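Local coordinates for protein succinate dehydrogenase subunit A (Mycolicibacterium smegmatis, PDB 7D6V) that probably oxidises succinate as the FAD-carrying flavoprotein subunit of a membrane-bound succinate dehydrogenase, passing electrons on toward quinone, at residues A[67-70]-A[71-75]; A[122-125]-A[126-130]. One frame throughout, in Å; residues are numbered along the deposited sequence.

Interaction 1 (A[67-70]-A[71-75]); sequences WQVH and FGDTM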
ATOM      1  N   TRP A  67      23.928 -21.568   3.469  1.00 13.42           N
ATOM      2  CA  TRP A  67      22.727 -22.040   4.144  1.00 13.42           C
ATOM      3  C   TRP A  67      23.039 -22.599   5.524  1.00 13.42           C
ATOM      4  O   TRP A  67      22.158 -22.609   6.384  1.00 13.42           O
ATOM      5  CB  TRP A  67      21.992 -23.079   3.284  1.00 13.42           C
ATOM      6  CG  TRP A  67      22.637 -24.433   3.213  1.00 13.42           C
ATOM      7  CD1 TRP A  67      23.429 -24.907   2.214  1.00 13.42           C
ATOM      8  CD2 TRP A  67      22.520 -25.495   4.167  1.00 13.42           C
ATOM      9  NE1 TRP A  67      23.827 -26.188   2.492  1.00 13.42           N
ATOM     10  CE2 TRP A  67      23.282 -26.573   3.687  1.00 13.42           C
ATOM     11  CE3 TRP A  67      21.852 -25.634   5.388  1.00 13.42           C
ATOM     12  CZ2 TRP A  67      23.395 -27.773   4.382  1.00 13.42           C
ATOM     13  CZ3 TRP A  67      21.967 -26.823   6.073  1.00 13.42           C
ATOM     14  CH2 TRP A  67      22.731 -27.877   5.570  1.00 13.42           C
ATOM     15  N   GLN A  68      24.271 -23.055   5.756  1.00 13.42           N
ATOM     16  CA  GLN A  68      24.664 -23.493   7.092  1.00 13.42           C
ATOM     17  C   GLN A  68      24.659 -22.332   8.081  1.00 13.42           C
ATOM     18  O   GLN A  68      24.198 -22.479   9.218  1.00 13.42           O
ATOM     19  CB  GLN A  68      26.045 -24.141   7.038  1.00 13.42           C
ATOM     20  CG  GLN A  68      26.063 -25.515   6.402  1.00 13.42           C
ATOM     21  CD  GLN A  68      26.437 -25.478   4.934  1.00 13.42           C
ATOM     22  OE1 GLN A  68      26.311 -24.449   4.273  1.00 13.42           O
ATOM     23  NE2 GLN A  68      26.901 -26.606   4.417  1.00 13.42           N
ATOM     24  N   VAL A  69      25.173 -21.173   7.665  1.00 13.52           N
ATOM     25  CA  VAL A  69      25.194 -20.005   8.540  1.00 13.52           C
ATOM     26  C   VAL A  69      23.776 -19.546   8.853  1.00 13.52           C
ATOM     27  O   VAL A  69      23.446 -19.240  10.004  1.00 13.52           O
ATOM     28  CB  VAL A  69      26.030 -18.880   7.902  1.00 13.52           C
ATOM     29  CG1 VAL A  69      26.016 -17.644   8.779  1.00 13.52           C
ATOM     30  CG2 VAL A  69      27.450 -19.349   7.668  1.00 13.52           C
ATOM     31  N   HIS A  70      22.917 -19.493   7.833  1.00 13.45           N
ATOM     32  CA  HIS A  70      21.525 -19.110   8.044  1.00 13.45           C
ATOM     33  C   HIS A  70      20.810 -20.111   8.944  1.00 13.45           C
ATOM     34  O   HIS A  70      20.006 -19.727   9.799  1.00 13.45           O
ATOM     35  CB  HIS A  70      20.821 -18.990   6.693  1.00 13.45           C
ATOM     36  CG  HIS A  70      19.489 -18.311   6.753  1.00 13.45           C
ATOM     37  ND1 HIS A  70      18.769 -17.993   5.623  1.00 13.45           N
ATOM     38  CD2 HIS A  70      18.750 -17.884   7.802  1.00 13.45           C
ATOM     39  CE1 HIS A  70      17.642 -17.403   5.974  1.00 13.45           C
ATOM     40  NE2 HIS A  70      17.606 -17.323   7.291  1.00 13.45           N
ATOM     41  N   PHE A  71      21.092 -21.403   8.763  1.00 15.02           N
ATOM     42  CA  PHE A  71      20.493 -22.429   9.609  1.00 15.02           C
ATOM     43  C   PHE A  71      20.910 -22.256  11.064  1.00 15.02           C
ATOM     44  O   PHE A  71      20.075 -22.343  11.972  1.00 15.02           O
ATOM     45  CB  PHE A  71      20.886 -23.811   9.089  1.00 15.02           C
ATOM     46  CG  PHE A  71      20.542 -24.937  10.020  1.00 15.02           C
ATOM     47  CD1 PHE A  71      19.229 -25.325  10.207  1.00 15.02           C
ATOM     48  CD2 PHE A  71      21.536 -25.615  10.701  1.00 15.02           C
ATOM     49  CE1 PHE A  71      18.915 -26.359  11.054  1.00 15.02           C
ATOM     50  CE2 PHE A  71      21.226 -26.648  11.551  1.00 15.02           C
ATOM     51  CZ  PHE A  71      19.913 -27.022  11.725  1.00 15.02           C
ATOM     52  N   GLY A  72      22.198 -22.009  11.305  1.00 15.45           N
ATOM     53  CA  GLY A  72      22.651 -21.774  12.665  1.00 15.45           C
ATOM     54  C   GLY A  72      22.047 -20.523  13.272  1.00 15.45           C
ATOM     55  O   GLY A  72      21.702 -20.499  14.456  1.00 15.45           O
ATOM     56  N   ASP A  73      21.907 -19.468  12.468  1.00 14.89           N
ATOM     57  CA  ASP A  73      21.281 -18.243  12.953  1.00 14.89           C
ATOM     58  C   ASP A  73      19.829 -18.480  13.338  1.00 14.89           C
ATOM     59  O   ASP A  73      19.359 -17.973  14.362  1.00 14.89           O
ATOM     60  CB  ASP A  73      21.379 -17.150  11.892  1.00 14.89           C
ATOM     61  CG  ASP A  73      22.780 -16.611  11.742  1.00 14.89           C
ATOM     62  OD1 ASP A  73      23.665 -17.027  12.514  1.00 14.89           O
ATOM     63  OD2 ASP A  73      23.000 -15.770  10.854  1.00 14.89           O
ATOM     64  N   THR A  74      19.098 -19.240  12.521  1.00 15.51           N
ATOM     65  CA  THR A  74      17.707 -19.544  12.834  1.00 15.51           C
ATOM     66  C   THR A  74      17.599 -20.409  14.083  1.00 15.51           C
ATOM     67  O   THR A  74      16.723 -20.185  14.926  1.00 15.51           O
ATOM     68  CB  THR A  74      17.044 -20.229  11.639  1.00 15.51           C
ATOM     69  OG1 THR A  74      16.899 -19.288  10.572  1.00 15.51           O
ATOM     70  CG2 THR A  74      15.676 -20.769  12.011  1.00 15.51           C
ATOM     71  N   MET A  75      18.489 -21.390  14.231  1.00 16.97           N
ATOM     72  CA  MET A  75      18.433 -22.262  15.400  1.00 16.97           C
ATOM     73  C   MET A  75      18.782 -21.503  16.676  1.00 16.97           C
ATOM     74  O   MET A  75      18.223 -21.782  17.740  1.00 16.97           O
ATOM     75  CB  MET A  75      19.369 -23.453  15.208  1.00 16.97           C
ATOM     76  CG  MET A  75      18.904 -24.436  14.148  1.00 16.97           C
ATOM     77  SD  MET A  75      17.258 -25.107  14.420  1.00 16.97           S
ATOM     78  CE  MET A  75      17.520 -26.067  15.903  1.00 16.97           C
TER
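Phe-71 and Trp-67, one turn apart, open a worked example of how an alpha-helix, here 67-76 of the FAD-binding flavoprotein, combines i to i+4 backbone bonding with side-chain contacts along its length. Phe-71 N bonds to Trp-67 O at 2.9 Å. Its CB, not its ring, meets the indole, approaching CE3 obliquely at 4.2 Å. With CG anti to the backbone N (chi1 169°), the phenyl ring is carried off to Ala-87 and Glu-88 of helix 84-102, a helix that Trp-67 also touches. Gly-72 contributes backbone alone, its N reaching Gln-68 O at 2.9 Å. Asp-73 N continues the ladder to Val-69 O. Its side chain runs alongside that of Val-69, OD2 lying 4.1 Å from CG1. Because Asp-73 CG sits beside its own backbone N (chi1 -72°), the carboxylate is turned back over Val-69 O, and OD1 comes within 3.4 Å of that carbonyl oxygen. These two acceptors do not bond; the carboxylate instead pairs with Arg-76 through OD1 and Arg-128 through OD2, two nearby arginines consistent with an ionised carboxylate. Thr-74 adds the last bond from 71-75 back to 67-70: its N donates to His-70 O at 2.9 Å, while OG1 adds a weak bond to the same oxygen. Both side chains also meet the Asn-427 amide, His-70 NE2 at OD1 and Thr-74 OG1 at ND2, so the one amide ties imidazole and hydroxyl together. Beside this link, Thr-74 OG1 approaches His-70 CD2 obliquely at 3.6 Å.

Interaction 2 (A[122-125]-A[126-130]); sequences GGHT and YPRLA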
ATOM      1  N   GLY A 122      19.128  -7.806  12.818  1.00 16.66           N
ATOM      2  CA  GLY A 122      19.551  -8.153  14.160  1.00 16.66           C
ATOM      3  C   GLY A 122      20.236  -9.490  14.345  1.00 16.66           C
ATOM      4  O   GLY A 122      21.425  -9.535  14.675  1.00 16.66           O
ATOM      5  N   GLY A 123      19.512 -10.584  14.143  1.00 14.96           N
ATOM      6  CA  GLY A 123      20.037 -11.894  14.455  1.00 14.96           C
ATOM      7  C   GLY A 123      20.776 -12.612  13.352  1.00 14.96           C
ATOM      8  O   GLY A 123      21.160 -13.769  13.537  1.00 14.96           O
ATOM      9  N   HIS A 124      20.996 -11.969  12.210  1.00 14.47           N
ATOM     10  CA  HIS A 124      21.671 -12.590  11.080  1.00 14.47           C
ATOM     11  C   HIS A 124      23.153 -12.238  11.092  1.00 14.47           C
ATOM     12  O   HIS A 124      23.530 -11.096  11.370  1.00 14.47           O
ATOM     13  CB  HIS A 124      21.037 -12.151   9.762  1.00 14.47           C
ATOM     14  CG  HIS A 124      19.554 -12.351   9.709  1.00 14.47           C
ATOM     15  ND1 HIS A 124      18.976 -13.520   9.267  1.00 14.47           N
ATOM     16  CD2 HIS A 124      18.533 -11.529  10.042  1.00 14.47           C
ATOM     17  CE1 HIS A 124      17.662 -13.409   9.328  1.00 14.47           C
ATOM     18  NE2 HIS A 124      17.367 -12.210   9.795  1.00 14.47           N
ATOM     19  N   THR A 125      23.990 -13.232  10.788  1.00 13.88           N
ATOM     20  CA  THR A 125      25.434 -13.015  10.777  1.00 13.88           C
ATOM     21  C   THR A 125      25.871 -12.166   9.588  1.00 13.88           C
ATOM     22  O   THR A 125      26.817 -11.379   9.705  1.00 13.88           O
ATOM     23  CB  THR A 125      26.160 -14.361  10.767  1.00 13.88           C
ATOM     24  OG1 THR A 125      25.758 -15.127  11.906  1.00 13.88           O
ATOM     25  CG2 THR A 125      27.665 -14.165  10.814  1.00 13.88           C
ATOM     26  N   TYR A 126      25.196 -12.294   8.458  1.00 14.17           N
ATOM     27  CA  TYR A 126      25.567 -11.636   7.218  1.00 14.17           C
ATOM     28  C   TYR A 126      24.354 -10.926   6.641  1.00 14.17           C
ATOM     29  O   TYR A 126      23.215 -11.262   6.977  1.00 14.17           O
ATOM     30  CB  TYR A 126      26.116 -12.655   6.208  1.00 14.17           C
ATOM     31  CG  TYR A 126      27.401 -13.316   6.647  1.00 14.17           C
ATOM     32  CD1 TYR A 126      27.487 -14.691   6.769  1.00 14.17           C
ATOM     33  CD2 TYR A 126      28.522 -12.562   6.949  1.00 14.17           C
ATOM     34  CE1 TYR A 126      28.653 -15.297   7.170  1.00 14.17           C
ATOM     35  CE2 TYR A 126      29.693 -13.161   7.353  1.00 14.17           C
ATOM     36  CZ  TYR A 126      29.754 -14.528   7.460  1.00 14.17           C
ATOM     37  OH  TYR A 126      30.920 -15.129   7.862  1.00 14.17           O
ATOM     38  N   PRO A 127      24.563  -9.924   5.785  1.00 14.84           N
ATOM     39  CA  PRO A 127      23.420  -9.254   5.145  1.00 14.84           C
ATOM     40  C   PRO A 127      22.651 -10.221   4.261  1.00 14.84           C
ATOM     41  O   PRO A 127      23.206 -10.828   3.343  1.00 14.84           O
ATOM     42  CB  PRO A 127      24.077  -8.133   4.329  1.00 14.84           C
ATOM     43  CG  PRO A 127      25.444  -7.988   4.889  1.00 14.84           C
ATOM     44  CD  PRO A 127      25.844  -9.336   5.364  1.00 14.84           C
ATOM     45  N   ARG A 128      21.360 -10.362   4.544  1.00 13.60           N
ATOM     46  CA  ARG A 128      20.539 -11.387   3.914  1.00 13.60           C
ATOM     47  C   ARG A 128      19.200 -10.895   3.400  1.00 13.60           C
ATOM     48  O   ARG A 128      18.604 -11.578   2.561  1.00 13.60           O
ATOM     49  CB  ARG A 128      20.265 -12.531   4.899  1.00 13.60           C
ATOM     50  CG  ARG A 128      21.325 -13.588   4.946  1.00 13.60           C
ATOM     51  CD  ARG A 128      20.766 -14.873   5.503  1.00 13.60           C
ATOM     52  NE  ARG A 128      20.957 -14.977   6.944  1.00 13.60           N
ATOM     53  CZ  ARG A 128      22.087 -15.358   7.525  1.00 13.60           C
ATOM     54  NH1 ARG A 128      23.146 -15.670   6.800  1.00 13.60           N
ATOM     55  NH2 ARG A 128      22.157 -15.426   8.841  1.00 13.60           N
ATOM     56  N   LEU A 129      18.703  -9.755   3.864  1.00 14.31           N
ATOM     57  CA  LEU A 129      17.304  -9.386   3.675  1.00 14.31           C
ATOM     58  C   LEU A 129      17.143  -8.667   2.344  1.00 14.31           C
ATOM     59  O   LEU A 129      17.513  -7.500   2.205  1.00 14.31           O
ATOM     60  CB  LEU A 129      16.819  -8.531   4.839  1.00 14.31           C
ATOM     61  CG  LEU A 129      16.187  -9.293   6.007  1.00 14.31           C
ATOM     62  CD1 LEU A 129      17.220 -10.123   6.743  1.00 14.31           C
ATOM     63  CD2 LEU A 129      15.501  -8.336   6.958  1.00 14.31           C
ATOM     64  N   ALA A 130      16.587  -9.368   1.359  1.00 14.51           N
ATOM     65  CA  ALA A 130      16.213  -8.735   0.103  1.00 14.51           C
ATOM     66  C   ALA A 130      15.058  -7.774   0.343  1.00 14.51           C
ATOM     67  O   ALA A 130      14.051  -8.141   0.950  1.00 14.51           O
ATOM     68  CB  ALA A 130      15.821  -9.790  -0.927  1.00 14.51           C
TER
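His-124 and Arg-128 face each other across the loop of a beta-hairpin that joins strands 118-119 and 129-130, where Arg-128 and Leu-129 both face Arg-119 in a classic beta bulge. The polar contact is a weak hydrogen bond from Arg-128 NE to His-124 ND1, 3.4 Å long with an N-H...N angle of 156°. ND1 lies at the edge of the guanidinium, near its plane, while ring and guanidinium planes stand 72° apart. A bend at chi3 (-93°) swings the arginine tip back over the loop, bringing NH2 to 3.5 Å from Thr-125 N. Two donors cannot bond each other, and both point to Asp-73 OD2, which pairs with the arginine and probably accepts from Thr-125 N; Arg-128 NH1 pairs with Asp-65. The imidazole is held at its other nitrogen too, NE2 bonding to Gly-425 O.

Two CH-pi contacts add to this. Leu-129 CD1 lies over one face of the His-124 imidazole, 4.0 Å from its centroid and displaced toward the NE2-CD2 rim. Neighbours in sequence make the second: Thr-125 and Tyr-126 point the same way, and Thr-125 CG2 sits almost squarely above the Tyr-126 ring, 3.9 Å from its centroid.

Interactions 1 and 2 come in series along the chain and lie within the same FAD-binding domain, their centres about 11 Å apart. Helix 67-76 carries the first; the second occupies the loop that leads into strand 129-130, the middle strand of a small antiparallel sheet between 54-55 and 118-119. They meet where the buried carboxylate of the helix reaches the loop at Arg-128 and, by a probable hydrogen bond, at the backbone of Thr-125, while His-70 packs on the arginine. Both stand near the cofactor, His-70 about 10 Å and Leu-129 about 6 Å from FAD by their side chains, so helix and hairpin are joined beside the flavin site.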